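Local coordinates for protein PLP-Dependent L-Arginine Hydroxylase MppP (Streptomyces wadayamensis, PDB 6C9B) that oxidises L-arginine with a pyridoxal 5'-phosphate cofactor, acting as an oxidase rather than an oxygenase, and binds its products 4-hydroxy-2-ketoarginine and 2-ketoarginine, at residues R164-A167 with E168-R172; A204-E208 with A209-W213; L252-P256 with L257-L261; A275-H278 with A279-H283; S286-R289 with R290-G294. One frame throughout, in Å; residues are numbered along the deposited sequence.

Contact 1 of 5, residues R164-A167 with E168-R172; sequences RVLA and EERLR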
loop_
_atom_site.group_PDB
_atom_site.type_symbol
_atom_site.label_atom_id
_atom_site.label_comp_id
_atom_site.label_asym_id
_atom_site.label_seq_id
_atom_site.Cartn_x
_atom_site.Cartn_y
_atom_site.Cartn_z
ATOM N N ARG B 164 0.343 -26.545 -1.240
ATOM C CA ARG B 164 0.691 -27.366 -2.384
ATOM C C ARG B 164 1.618 -26.592 -3.301
ATOM O O ARG B 164 1.354 -25.433 -3.626
ATOM C CB ARG B 164 -0.580 -27.777 -3.123
ATOM C CG ARG B 164 -0.442 -29.009 -3.992
ATOM C CD ARG B 164 -1.614 -29.968 -3.750
ATOM N NE ARG B 164 -1.756 -30.922 -4.851
ATOM C CZ ARG B 164 -2.901 -31.483 -5.231
ATOM N NH1 ARG B 164 -4.044 -31.212 -4.607
ATOM N NH2 ARG B 164 -2.898 -32.318 -6.261
ATOM N N VAL B 165 2.677 -27.246 -3.760
ATOM C CA VAL B 165 3.717 -26.595 -4.552
ATOM C C VAL B 165 3.590 -27.049 -5.998
ATOM O O VAL B 165 3.593 -28.252 -6.281
ATOM C CB VAL B 165 5.115 -26.937 -4.019
ATOM C CG1 VAL B 165 6.197 -26.376 -4.916
ATOM C CG2 VAL B 165 5.286 -26.415 -2.610
ATOM N N LEU B 166 3.583 -26.089 -6.915
ATOM C CA LEU B 166 3.593 -26.412 -8.334
ATOM C C LEU B 166 4.994 -26.880 -8.703
ATOM O O LEU B 166 5.951 -26.103 -8.642
ATOM C CB LEU B 166 3.177 -25.188 -9.142
ATOM C CG LEU B 166 2.882 -25.397 -10.613
ATOM C CD1 LEU B 166 1.579 -26.162 -10.779
ATOM C CD2 LEU B 166 2.817 -24.035 -11.295
ATOM N N ALA B 167 5.117 -28.159 -9.039
ATOM C CA ALA B 167 6.408 -28.757 -9.355
ATOM C C ALA B 167 6.939 -28.224 -10.689
ATOM O O ALA B 167 6.186 -27.759 -11.553
ATOM C CB ALA B 167 6.280 -30.268 -9.415
ATOM N N GLU B 168 8.262 -28.303 -10.837
ATOM C CA GLU B 168 8.942 -27.691 -11.973
ATOM C C GLU B 168 8.405 -28.233 -13.280
ATOM O O GLU B 168 8.213 -27.482 -14.238
ATOM C CB GLU B 168 10.454 -27.924 -11.869
ATOM C CG GLU B 168 11.255 -27.294 -13.017
ATOM C CD GLU B 168 12.754 -27.299 -12.819
ATOM O OE1 GLU B 168 13.446 -26.856 -13.767
ATOM O OE2 GLU B 168 13.242 -27.741 -11.749
ATOM N N GLU B 169 8.159 -29.539 -13.342
ATOM C CA GLU B 169 7.712 -30.115 -14.602
ATOM C C GLU B 169 6.319 -29.616 -14.968
ATOM O O GLU B 169 6.018 -29.435 -16.151
ATOM C CB GLU B 169 7.762 -31.647 -14.517
ATOM C CG GLU B 169 6.909 -32.267 -13.391
ATOM C CD GLU B 169 7.615 -32.456 -12.020
ATOM O OE1 GLU B 169 8.666 -31.816 -11.727
ATOM O OE2 GLU B 169 7.079 -33.260 -11.215
ATOM N N ARG B 170 5.475 -29.354 -13.975
ATOM C CA ARG B 170 4.149 -28.820 -14.284
ATOM C C ARG B 170 4.203 -27.329 -14.575
ATOM O O ARG B 170 3.514 -26.854 -15.484
ATOM C CB ARG B 170 3.184 -29.110 -13.138
ATOM C CG ARG B 170 1.771 -28.538 -13.317
ATOM C CD ARG B 170 1.078 -28.974 -14.605
ATOM N NE ARG B 170 0.878 -30.423 -14.685
ATOM C CZ ARG B 170 0.569 -31.076 -15.809
ATOM N NH1 ARG B 170 0.416 -30.424 -16.952
ATOM N NH2 ARG B 170 0.409 -32.385 -15.787
ATOM N N LEU B 171 5.030 -26.567 -13.843
ATOM C CA LEU B 171 5.221 -25.167 -14.227
ATOM C C LEU B 171 5.685 -25.083 -15.665
ATOM O O LEU B 171 5.183 -24.259 -16.443
ATOM C CB LEU B 171 6.231 -24.473 -13.314
ATOM C CG LEU B 171 6.481 -22.991 -13.661
ATOM C CD1 LEU B 171 5.229 -22.134 -13.498
ATOM C CD2 LEU B 171 7.611 -22.370 -12.817
ATOM N N ARG B 172 6.623 -25.946 -16.043
ATOM C CA ARG B 172 7.141 -25.916 -17.409
ATOM C C ARG B 172 6.028 -26.176 -18.407
ATOM O O ARG B 172 5.873 -25.443 -19.392
ATOM C CB ARG B 172 8.271 -26.947 -17.571
ATOM C CG ARG B 172 8.791 -27.054 -19.004
ATOM C CD ARG B 172 9.984 -28.015 -19.088
ATOM N NE ARG B 172 11.069 -27.539 -18.232
ATOM C CZ ARG B 172 11.475 -28.111 -17.097
ATOM N NH1 ARG B 172 12.461 -27.545 -16.410
ATOM N NH2 ARG B 172 10.930 -29.242 -16.651
#
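With CG of L166 set anti to its own backbone N (chi1 -169°), the two methyls of this leucine reach forward to R170 and L171, one residue each, on the first turn of the helix. CD1 meets the aliphatic shaft of R170, 3.5 Å from R170 CG, while L166 CD2 lies 3.8 Å from L171 CD1, a hydrophobic staple in which the two leucine side chains run at about a right angle. A bend at the second and third torsions of R170 then carries its guanidinium away from this apolar patch, to a salt bridge with D141 and a hydrogen bond to the carbonyl of H138.

The backbone illustrates how a stapled helix can start without a polar side chain at the N-cap. A167 holds that position, and its carbonyl provides the first turn with an acceptor: L171 N lies 2.8 Å from A167 O, in a nearly straight bond (173° at the hydrogen), whereas R170 N makes a weak one to the same oxygen at 3.0 Å. E169 folds back at chi2, so that its OE2 comes within 3.6 Å of A167 CB at the outer margin. Across the first turn, R172 NH1 and E168 OE1 form a salt bridge 2.9 Å long, whose hydrogen-bond geometry is weak.

The loop here follows strand 152-156 and leads into helix 168-181. L166 also touches H138 of helix 134-139, and L171, which is buried, touches L185 and L187 of strand 184-188 and H202 and V205 of helix 202-209.

Contact 2 of 5, residues A204-E208 with A209-W213; sequences AVLQE and AGCRW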
loop_
_atom_site.group_PDB
_atom_site.type_symbol
_atom_site.label_atom_id
_atom_site.label_comp_id
_atom_site.label_asym_id
_atom_site.label_seq_id
_atom_site.Cartn_x
_atom_site.Cartn_y
_atom_site.Cartn_z
ATOM N N ALA B 204 13.898 -19.161 -14.769
ATOM C CA ALA B 204 14.504 -19.936 -15.842
ATOM C C ALA B 204 13.447 -20.707 -16.613
ATOM O O ALA B 204 13.456 -20.725 -17.847
ATOM C CB ALA B 204 15.556 -20.875 -15.257
ATOM N N VAL B 205 12.509 -21.325 -15.893
ATOM C CA VAL B 205 11.416 -22.052 -16.540
ATOM C C VAL B 205 10.582 -21.101 -17.385
ATOM O O VAL B 205 10.296 -21.365 -18.559
ATOM C CB VAL B 205 10.551 -22.775 -15.491
ATOM C CG1 VAL B 205 9.368 -23.467 -16.166
ATOM C CG2 VAL B 205 11.396 -23.795 -14.711
ATOM N N LEU B 206 10.174 -19.979 -16.801
ATOM C CA LEU B 206 9.297 -19.054 -17.517
ATOM C C LEU B 206 9.970 -18.484 -18.755
ATOM O O LEU B 206 9.347 -18.380 -19.823
ATOM C CB LEU B 206 8.873 -17.918 -16.587
ATOM C CG LEU B 206 7.971 -18.362 -15.449
ATOM C CD1 LEU B 206 7.866 -17.255 -14.429
ATOM C CD2 LEU B 206 6.589 -18.802 -15.936
ATOM N N GLN B 207 11.235 -18.092 -18.630
ATOM C CA GLN B 207 11.939 -17.520 -19.771
ATOM C C GLN B 207 12.193 -18.569 -20.846
ATOM O O GLN B 207 12.121 -18.262 -22.041
ATOM C CB GLN B 207 13.237 -16.864 -19.285
ATOM C CG GLN B 207 12.939 -15.632 -18.423
ATOM C CD GLN B 207 14.061 -15.223 -17.476
ATOM O OE1 GLN B 207 14.929 -16.024 -17.116
ATOM N NE2 GLN B 207 14.035 -13.960 -17.058
ATOM N N GLU B 208 12.521 -19.801 -20.457
ATOM C CA GLU B 208 12.748 -20.842 -21.458
ATOM C C GLU B 208 11.474 -21.136 -22.246
ATOM O O GLU B 208 11.528 -21.440 -23.449
ATOM C CB GLU B 208 13.262 -22.120 -20.790
ATOM C CG GLU B 208 13.338 -23.353 -21.723
ATOM C CD GLU B 208 13.656 -24.656 -20.987
ATOM O OE1 GLU B 208 14.729 -25.247 -21.244
ATOM O OE2 GLU B 208 12.830 -25.096 -20.159
ATOM N N ALA B 209 10.319 -21.083 -21.576
ATOM C CA ALA B 209 9.053 -21.382 -22.249
ATOM C C ALA B 209 8.616 -20.225 -23.127
ATOM O O ALA B 209 7.946 -20.437 -24.143
ATOM C CB ALA B 209 7.962 -21.701 -21.212
ATOM N N GLY B 210 8.979 -18.999 -22.754
ATOM C CA GLY B 210 8.685 -17.861 -23.603
ATOM C C GLY B 210 7.249 -17.409 -23.597
ATOM O O GLY B 210 6.796 -16.798 -24.568
ATOM N N CYS B 211 6.505 -17.721 -22.549
ATOM C CA CYS B 211 5.175 -17.160 -22.388
ATOM C C CYS B 211 5.252 -15.750 -21.797
ATOM O O CYS B 211 6.297 -15.295 -21.314
ATOM C CB CYS B 211 4.337 -18.062 -21.494
ATOM S SG CYS B 211 4.984 -18.203 -19.778
ATOM N N ARG B 212 4.143 -15.035 -21.910
ATOM C CA ARG B 212 3.964 -13.806 -21.152
ATOM C C ARG B 212 3.753 -14.195 -19.710
ATOM O O ARG B 212 2.974 -15.110 -19.435
ATOM C CB ARG B 212 2.753 -13.029 -21.649
ATOM C CG ARG B 212 2.819 -12.665 -23.126
ATOM C CD ARG B 212 1.410 -12.385 -23.655
ATOM N NE ARG B 212 0.832 -11.177 -23.063
ATOM C CZ ARG B 212 -0.474 -10.942 -22.983
ATOM N NH1 ARG B 212 -1.350 -11.824 -23.446
ATOM N NH2 ARG B 212 -0.919 -9.835 -22.426
ATOM N N TRP B 213 4.443 -13.520 -18.786
ATOM C CA TRP B 213 4.347 -13.933 -17.397
ATOM C C TRP B 213 4.505 -12.764 -16.438
ATOM O O TRP B 213 5.105 -11.732 -16.739
ATOM C CB TRP B 213 5.387 -15.024 -17.035
ATOM C CG TRP B 213 6.823 -14.675 -17.318
ATOM C CD1 TRP B 213 7.554 -15.043 -18.429
ATOM C CD2 TRP B 213 7.728 -13.902 -16.495
ATOM N NE1 TRP B 213 8.821 -14.542 -18.355
ATOM C CE2 TRP B 213 8.962 -13.835 -17.188
ATOM C CE3 TRP B 213 7.609 -13.242 -15.264
ATOM C CZ2 TRP B 213 10.077 -13.153 -16.686
ATOM C CZ3 TRP B 213 8.719 -12.550 -14.770
ATOM C CH2 TRP B 213 9.936 -12.518 -15.480
#
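L206 lies across the indole of W213, its CB over one face of the five-membered ring, 3.8 Å from the centroid and 14° off the normal: a CH-pi contact. The same leucine sends CD1 to 3.9 Å from W213 CD2, so it runs across the five-membered ring from the CD1-NE1 side to CD2, the two groups crossing at a slant. Q207 approaches differently. Its NE2 stands obliquely 4.1 Å from W213 CZ2, with the amide plane turned 65° from the indole, and donates a weak hydrogen bond to the carbonyl of G76.

Residues 204-213 carry the chain from helix 202-209 into strand 212-218 in a beta-alpha-beta unit begun by strand 184-188, and they exemplify how such a helix ends. A209 N still bonds V205 O, and G210 N bonds L206 O at 3.0 Å; G210 then leaves the helix with positive phi (75°), a value easily adopted by glycine. With CG between its backbone N and carbonyl carbon (chi1 55°), W213 turns its indole toward L206 and Q207 of the helix. C211 SG sits 4.2 Å from L206 CD2, with A175 and A179 of helix 168-181 also against the cysteine.

Contact 3 of 5, residues L252-P256 with L257-L261; sequences LGVSP and LILAL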
loop_
_atom_site.group_PDB
_atom_site.type_symbol
_atom_site.label_atom_id
_atom_site.label_comp_id
_atom_site.label_asym_id
_atom_site.label_seq_id
_atom_site.Cartn_x
_atom_site.Cartn_y
_atom_site.Cartn_z
ATOM N N LEU B 252 5.695 5.933 -6.127
ATOM C CA LEU B 252 7.042 6.229 -6.620
ATOM C C LEU B 252 8.026 5.095 -6.311
ATOM O O LEU B 252 9.001 4.898 -7.041
ATOM C CB LEU B 252 7.483 7.550 -5.989
ATOM C CG LEU B 252 8.697 8.313 -6.509
ATOM C CD1 LEU B 252 8.382 8.924 -7.867
ATOM C CD2 LEU B 252 9.108 9.386 -5.483
ATOM N N GLY B 253 7.781 4.333 -5.258
ATOM C CA GLY B 253 8.690 3.297 -4.815
ATOM C C GLY B 253 8.449 3.079 -3.335
ATOM O O GLY B 253 7.585 3.709 -2.738
ATOM N N VAL B 254 9.202 2.154 -2.758
ATOM C CA VAL B 254 9.047 1.846 -1.345
ATOM C C VAL B 254 10.181 2.495 -0.566
ATOM O O VAL B 254 11.159 2.979 -1.130
ATOM C CB VAL B 254 8.973 0.341 -1.075
ATOM C CG1 VAL B 254 7.771 -0.272 -1.820
ATOM C CG2 VAL B 254 10.252 -0.334 -1.480
ATOM N N SER B 255 10.049 2.488 0.751
ATOM C CA SER B 255 11.030 3.142 1.600
ATOM C C SER B 255 12.389 2.468 1.455
ATOM O O SER B 255 12.476 1.231 1.532
ATOM C CB SER B 255 10.588 3.075 3.056
ATOM O OG SER B 255 11.657 3.446 3.923
ATOM N N PRO B 256 13.481 3.237 1.326
ATOM C CA PRO B 256 14.807 2.610 1.353
ATOM C C PRO B 256 15.077 1.853 2.637
ATOM O O PRO B 256 15.836 0.874 2.617
ATOM C CB PRO B 256 15.767 3.799 1.185
ATOM C CG PRO B 256 15.008 4.984 1.590
ATOM C CD PRO B 256 13.573 4.694 1.186
ATOM N N LEU B 257 14.492 2.280 3.762
ATOM C CA LEU B 257 14.731 1.567 5.013
ATOM C C LEU B 257 14.138 0.166 4.964
ATOM O O LEU B 257 14.733 -0.785 5.487
ATOM C CB LEU B 257 14.145 2.340 6.194
ATOM C CG LEU B 257 14.497 1.723 7.559
ATOM C CD1 LEU B 257 15.950 1.967 7.885
ATOM C CD2 LEU B 257 13.636 2.290 8.675
ATOM N N ILE B 258 12.957 0.018 4.356
ATOM C CA ILE B 258 12.360 -1.305 4.231
ATOM C C ILE B 258 13.187 -2.177 3.300
ATOM O O ILE B 258 13.410 -3.359 3.577
ATOM C CB ILE B 258 10.897 -1.177 3.770
ATOM C CG1 ILE B 258 10.077 -0.541 4.868
ATOM C CG2 ILE B 258 10.321 -2.536 3.350
ATOM C CD1 ILE B 258 8.650 -0.230 4.468
ATOM N N LEU B 259 13.697 -1.604 2.211
ATOM C CA LEU B 259 14.543 -2.379 1.313
ATOM C C LEU B 259 15.835 -2.791 2.007
ATOM O O LEU B 259 16.313 -3.922 1.850
ATOM C CB LEU B 259 14.836 -1.555 0.064
ATOM C CG LEU B 259 13.628 -1.276 -0.827
ATOM C CD1 LEU B 259 13.937 -0.177 -1.804
ATOM C CD2 LEU B 259 13.201 -2.552 -1.526
ATOM N N ALA B 260 16.402 -1.884 2.800
ATOM C CA ALA B 260 17.582 -2.241 3.589
ATOM C C ALA B 260 17.255 -3.365 4.564
ATOM O O ALA B 260 18.039 -4.304 4.731
ATOM C CB ALA B 260 18.106 -1.017 4.336
ATOM N N LEU B 261 16.091 -3.298 5.208
ATOM C CA LEU B 261 15.703 -4.371 6.115
ATOM C C LEU B 261 15.565 -5.696 5.379
ATOM O O LEU B 261 15.997 -6.739 5.885
ATOM C CB LEU B 261 14.400 -4.011 6.836
ATOM C CG LEU B 261 14.509 -3.062 8.015
ATOM C CD1 LEU B 261 13.128 -2.635 8.466
ATOM C CD2 LEU B 261 15.231 -3.773 9.161
#
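S255 and L257 make a serine N-cap, and V254 and L259 the hydrophobic staple that accompanies it, the serine lying just ahead of the long helix 256-291 and P256 occupying its first turn. Of the polar contacts, the capping bond comes first: L257 N donates to S255 OG over 3.1 Å, with an angle of 135° at the hydrogen. OG can reach it because it is anti to the backbone N of S255 (chi1 167°), which swings the hydroxyl forward to the start of the helix. The hydroxyl also donates to the carbonyl of L226 in the second subunit, and so this buried oxygen is gripped from both sides of the dimer interface.

Backbone bonds then take over. L259 N points to S255 O at 3.2 Å, and A260 N bonds P256 O at 2.8 Å. P256, having no N-H of its own, suits a first turn where that hydrogen would have no helical acceptor.

The apolar contacts flank this polar start. I258 CG1 rests 4.1 Å from S255 CB, and L228 of the second subunit packs against S255, L257 and I258 alike. Within the subunit, P256 and L259 lean on V57 of helix 57-71, L257 on L48 and W49 of helix 45-54, and V254 and L259 on S86 of strand 84-87. In the staple V254 and L259 cross at about a right angle, with the CG2 methyl of the valine set against the branch point and both methyls of the leucine: V254 CG2 is 3.6 Å from L259 CG and 3.7 Å from both L259 CD1 and L259 CD2.

Contact 4 of 5, residues A275-H278 with A279-H283; sequences ADLH and AFILH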
loop_
_atom_site.group_PDB
_atom_site.type_symbol
_atom_site.label_atom_id
_atom_site.label_comp_id
_atom_site.label_asym_id
_atom_site.label_seq_id
_atom_site.Cartn_x
_atom_site.Cartn_y
_atom_site.Cartn_z
ATOM N N ALA B 275 17.162 -22.134 7.362
ATOM C CA ALA B 275 17.079 -23.483 7.907
ATOM C C ALA B 275 16.439 -23.469 9.289
ATOM O O ALA B 275 15.604 -24.326 9.606
ATOM C CB ALA B 275 18.471 -24.114 7.954
ATOM N N ASP B 276 16.797 -22.483 10.116
ATOM C CA ASP B 276 16.190 -22.359 11.440
ATOM C C ASP B 276 14.694 -22.094 11.332
ATOM O O ASP B 276 13.903 -22.599 12.139
ATOM C CB ASP B 276 16.860 -21.232 12.223
ATOM C CG ASP B 276 18.306 -21.558 12.625
ATOM O OD1 ASP B 276 18.749 -22.712 12.457
ATOM O OD2 ASP B 276 19.001 -20.643 13.105
ATOM N N LEU B 277 14.292 -21.290 10.347
ATOM C CA LEU B 277 12.874 -21.012 10.162
ATOM C C LEU B 277 12.138 -22.284 9.779
ATOM O O LEU B 277 11.075 -22.584 10.327
ATOM C CB LEU B 277 12.683 -19.944 9.088
ATOM C CG LEU B 277 11.239 -19.604 8.739
ATOM C CD1 LEU B 277 10.460 -19.130 9.978
ATOM C CD2 LEU B 277 11.235 -18.557 7.649
ATOM N N HIS B 278 12.703 -23.064 8.853
ATOM C CA HIS B 278 12.051 -24.314 8.466
ATOM C C HIS B 278 11.898 -25.244 9.660
ATOM O O HIS B 278 10.844 -25.867 9.838
ATOM C CB HIS B 278 12.843 -24.999 7.358
ATOM C CG HIS B 278 12.842 -24.249 6.069
ATOM N ND1 HIS B 278 13.711 -24.555 5.043
ATOM C CD2 HIS B 278 12.066 -23.235 5.618
ATOM C CE1 HIS B 278 13.484 -23.746 4.021
ATOM N NE2 HIS B 278 12.485 -22.944 4.340
ATOM N N ALA B 279 12.927 -25.334 10.506
ATOM C CA ALA B 279 12.826 -26.202 11.681
ATOM C C ALA B 279 11.780 -25.681 12.659
ATOM O O ALA B 279 11.067 -26.470 13.299
ATOM C CB ALA B 279 14.194 -26.335 12.355
ATOM N N PHE B 280 11.661 -24.353 12.770
ATOM C CA PHE B 280 10.689 -23.750 13.674
ATOM C C PHE B 280 9.264 -24.028 13.214
ATOM O O PHE B 280 8.406 -24.404 14.015
ATOM C CB PHE B 280 10.939 -22.250 13.763
ATOM C CG PHE B 280 9.974 -21.524 14.656
ATOM C CD1 PHE B 280 10.083 -21.611 16.033
ATOM C CD2 PHE B 280 8.981 -20.738 14.121
ATOM C CE1 PHE B 280 9.190 -20.938 16.859
ATOM C CE2 PHE B 280 8.094 -20.074 14.951
ATOM C CZ PHE B 280 8.205 -20.174 16.309
ATOM N N ILE B 281 8.983 -23.802 11.927
ATOM C CA ILE B 281 7.661 -24.107 11.386
ATOM C C ILE B 281 7.344 -25.599 11.513
ATOM O O ILE B 281 6.222 -25.975 11.875
ATOM C CB ILE B 281 7.580 -23.626 9.926
ATOM C CG1 ILE B 281 7.736 -22.084 9.872
ATOM C CG2 ILE B 281 6.264 -24.085 9.268
ATOM C CD1 ILE B 281 6.640 -21.273 10.581
ATOM N N LEU B 282 8.315 -26.475 11.206
ATOM C CA LEU B 282 8.098 -27.916 11.376
ATOM C C LEU B 282 7.760 -28.258 12.823
ATOM O O LEU B 282 6.854 -29.060 13.092
ATOM C CB LEU B 282 9.331 -28.686 10.918
ATOM C CG LEU B 282 9.286 -30.219 11.036
ATOM C CD1 LEU B 282 8.034 -30.811 10.362
ATOM C CD2 LEU B 282 10.544 -30.799 10.428
ATOM N N HIS B 283 8.443 -27.620 13.765
ATOM C CA HIS B 283 8.160 -27.857 15.174
ATOM C C HIS B 283 6.734 -27.457 15.521
ATOM O O HIS B 283 6.016 -28.188 16.214
ATOM C CB HIS B 283 9.129 -27.070 16.042
ATOM C CG HIS B 283 8.864 -27.245 17.496
ATOM N ND1 HIS B 283 9.324 -28.333 18.201
ATOM C CD2 HIS B 283 8.154 -26.499 18.376
ATOM C CE1 HIS B 283 8.931 -28.242 19.458
ATOM N NE2 HIS B 283 8.221 -27.140 19.592
#
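L277 and I281, one turn apart, lie side by side and point the same way, L277 CD1 touching I281 CG1 at 4.0 Å. I281 CG1 also comes close to the backbone, 3.4 Å from L277 O, because it stands anti to its own carbonyl carbon and beside the N (chi1 -63°). One residue earlier, F280 CB sits 3.4 Å from D276 O while its ring leads off, away from the preceding turn.

Four successive i to i+4 bonds set these side chains in place: A279 N to A275 O, F280 N to D276 O, I281 N to L277 O and L282 N to H278 O. The third is the straightest of them, 2.9 Å from I281 N to L277 O with 174° at the hydrogen, and it underlies the leucine-isoleucine pair. Further out, H278 NE2 is hydrogen-bonded to the carbonyl of G193, tying the helix to a neighbouring loop. L277 and F280 both reach Q32, L277 also meets L222, the neighbour of the cofactor-bearing K221, and I281 packs on S356.

The isoleucine side chain is about 12 Å from the bound product, too far for direct contact with it. It is a regular mid-helix turn with one face buried and the other exposed, within helix 256-291, consistent with the long helix that joins large and small domains in fold-type I aminotransferases.

Contact 5 of 5, residues S286-R289 with R290-G294; sequences SVVR and RALAG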
loop_
_atom_site.group_PDB
_atom_site.type_symbol
_atom_site.label_atom_id
_atom_site.label_comp_id
_atom_site.label_asym_id
_atom_site.label_seq_id
_atom_site.Cartn_x
_atom_site.Cartn_y
_atom_site.Cartn_z
ATOM N N SER B 286 4.166 -29.733 14.167
ATOM C CA SER B 286 4.143 -30.951 14.968
ATOM C C SER B 286 3.368 -30.756 16.261
ATOM O O SER B 286 2.677 -31.679 16.706
ATOM C CB SER B 286 5.566 -31.410 15.280
ATOM O OG SER B 286 6.321 -31.511 14.088
ATOM N N VAL B 287 3.491 -29.594 16.916
ATOM C CA VAL B 287 2.747 -29.459 18.169
ATOM C C VAL B 287 1.259 -29.407 17.876
ATOM O O VAL B 287 0.457 -29.967 18.631
ATOM C CB VAL B 287 3.196 -28.260 19.047
ATOM C CG1 VAL B 287 4.519 -27.662 18.636
ATOM C CG2 VAL B 287 2.120 -27.201 19.187
ATOM N N VAL B 288 0.867 -28.781 16.752
ATOM C CA VAL B 288 -0.552 -28.736 16.398
ATOM C C VAL B 288 -1.082 -30.140 16.146
ATOM O O VAL B 288 -2.156 -30.505 16.632
ATOM C CB VAL B 288 -0.792 -27.830 15.177
ATOM C CG1 VAL B 288 -2.242 -27.921 14.735
ATOM C CG2 VAL B 288 -0.420 -26.405 15.505
ATOM N N ARG B 289 -0.353 -30.939 15.358
ATOM C CA ARG B 289 -0.858 -32.257 14.988
ATOM C C ARG B 289 -0.849 -33.201 16.182
ATOM O O ARG B 289 -1.790 -33.978 16.366
ATOM C CB ARG B 289 -0.049 -32.814 13.814
ATOM C CG ARG B 289 -0.263 -31.991 12.545
ATOM C CD ARG B 289 0.377 -32.561 11.323
ATOM N NE ARG B 289 0.047 -31.740 10.161
ATOM C CZ ARG B 289 0.503 -31.963 8.936
ATOM N NH1 ARG B 289 1.318 -32.984 8.693
ATOM N NH2 ARG B 289 0.135 -31.171 7.957
ATOM N N ARG B 290 0.162 -33.081 17.048
ATOM C CA ARG B 290 0.201 -33.874 18.276
ATOM C C ARG B 290 -0.954 -33.517 19.212
ATOM O O ARG B 290 -1.495 -34.391 19.899
ATOM C CB ARG B 290 1.553 -33.655 18.968
ATOM C CG ARG B 290 1.791 -34.441 20.252
ATOM C CD ARG B 290 3.214 -34.210 20.775
ATOM N NE ARG B 290 4.207 -34.344 19.707
ATOM C CZ ARG B 290 4.950 -33.356 19.204
ATOM N NH1 ARG B 290 4.867 -32.117 19.677
ATOM N NH2 ARG B 290 5.804 -33.621 18.226
ATOM N N ALA B 291 -1.328 -32.237 19.282
ATOM C CA ALA B 291 -2.377 -31.825 20.211
ATOM C C ALA B 291 -3.748 -32.317 19.763
ATOM O O ALA B 291 -4.608 -32.630 20.594
ATOM C CB ALA B 291 -2.382 -30.307 20.358
ATOM N N LEU B 292 -3.979 -32.361 18.457
ATOM C CA LEU B 292 -5.261 -32.748 17.872
ATOM C C LEU B 292 -5.194 -34.167 17.347
ATOM O O LEU B 292 -5.646 -34.503 16.247
ATOM C CB LEU B 292 -5.636 -31.762 16.777
ATOM C CG LEU B 292 -5.595 -30.332 17.308
ATOM C CD1 LEU B 292 -5.812 -29.376 16.153
ATOM C CD2 LEU B 292 -6.658 -30.128 18.374
ATOM N N ALA B 293 -4.624 -35.016 18.190
ATOM C CA ALA B 293 -4.135 -36.327 17.782
ATOM C C ALA B 293 -5.265 -37.332 17.604
ATOM O O ALA B 293 -5.626 -37.706 16.485
ATOM C CB ALA B 293 -3.156 -36.824 18.841
ATOM N N GLY B 294 -5.800 -37.803 18.717
ATOM C CA GLY B 294 -6.859 -38.780 18.698
ATOM C C GLY B 294 -8.174 -38.098 18.971
ATOM O O GLY B 294 -9.100 -38.712 19.512
#
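Backbone bonds R290 N to S286 O (2.9 Å), A291 N to V287 O (3.0 Å) and L292 N to V288 O (3.2 Å) complete the last turn, a weaker one also running from A291 N to V288 O. R290 folds back over this turn. Its CG is anti to the backbone N, and a bend at chi3 (-47°) lays the guanidinium across the helix so that S286 O faces one side of it, 3.6 Å above the plane and towards the rim. R290 NH2 reaches S286 CB at 3.7 Å, and NH1 comes equally near V287 CA; these are van der Waals contacts, and S286 O takes its hydrogen bond from R290 N.

Here helix 256-291 ends, among the sheet and helices of the C-terminal part of the chain that probably correspond to the small domain of class I aminotransferases, and L292 is the first residue to leave helical angles. V288 and L292 lie side by side, pointing the same way, with V288 CG1 4.1 Å from L292 CD1; F300 touches both, L292 meets L369 of helix 359-372, and A291 touches V366 and Q367 of the same helix.

R289 leaves the helix at about a right angle to R290, extended beyond CG, into a salt bridge with E310 and hydrogen bonds to the carbonyls of D302 and P303. The S286 hydroxyl turns back instead and donates to L282 O.

How the contacts relate
Along the chain the five contacts follow in series, and they fall into two groups. Contacts 1 and 2, with centres 13 Å apart, belong to the seven-stranded sheet region: they touch where helix 168-181 meets helix 202-209, with R172 CA 3.5 Å from V205 CG1 and a long, weak ion pair between R172 and E208. The other three sample the beginning, middle and end of helix 256-291. The centres of contact 3 and contact 4 are about 27 Å apart. Those of contact 4 and contact 5 are about 17 Å apart. Contacts 3 and 5 lie on opposite sides of the chain's centre, so this one helix runs from the dimer interface past the product site to the five-stranded sheet.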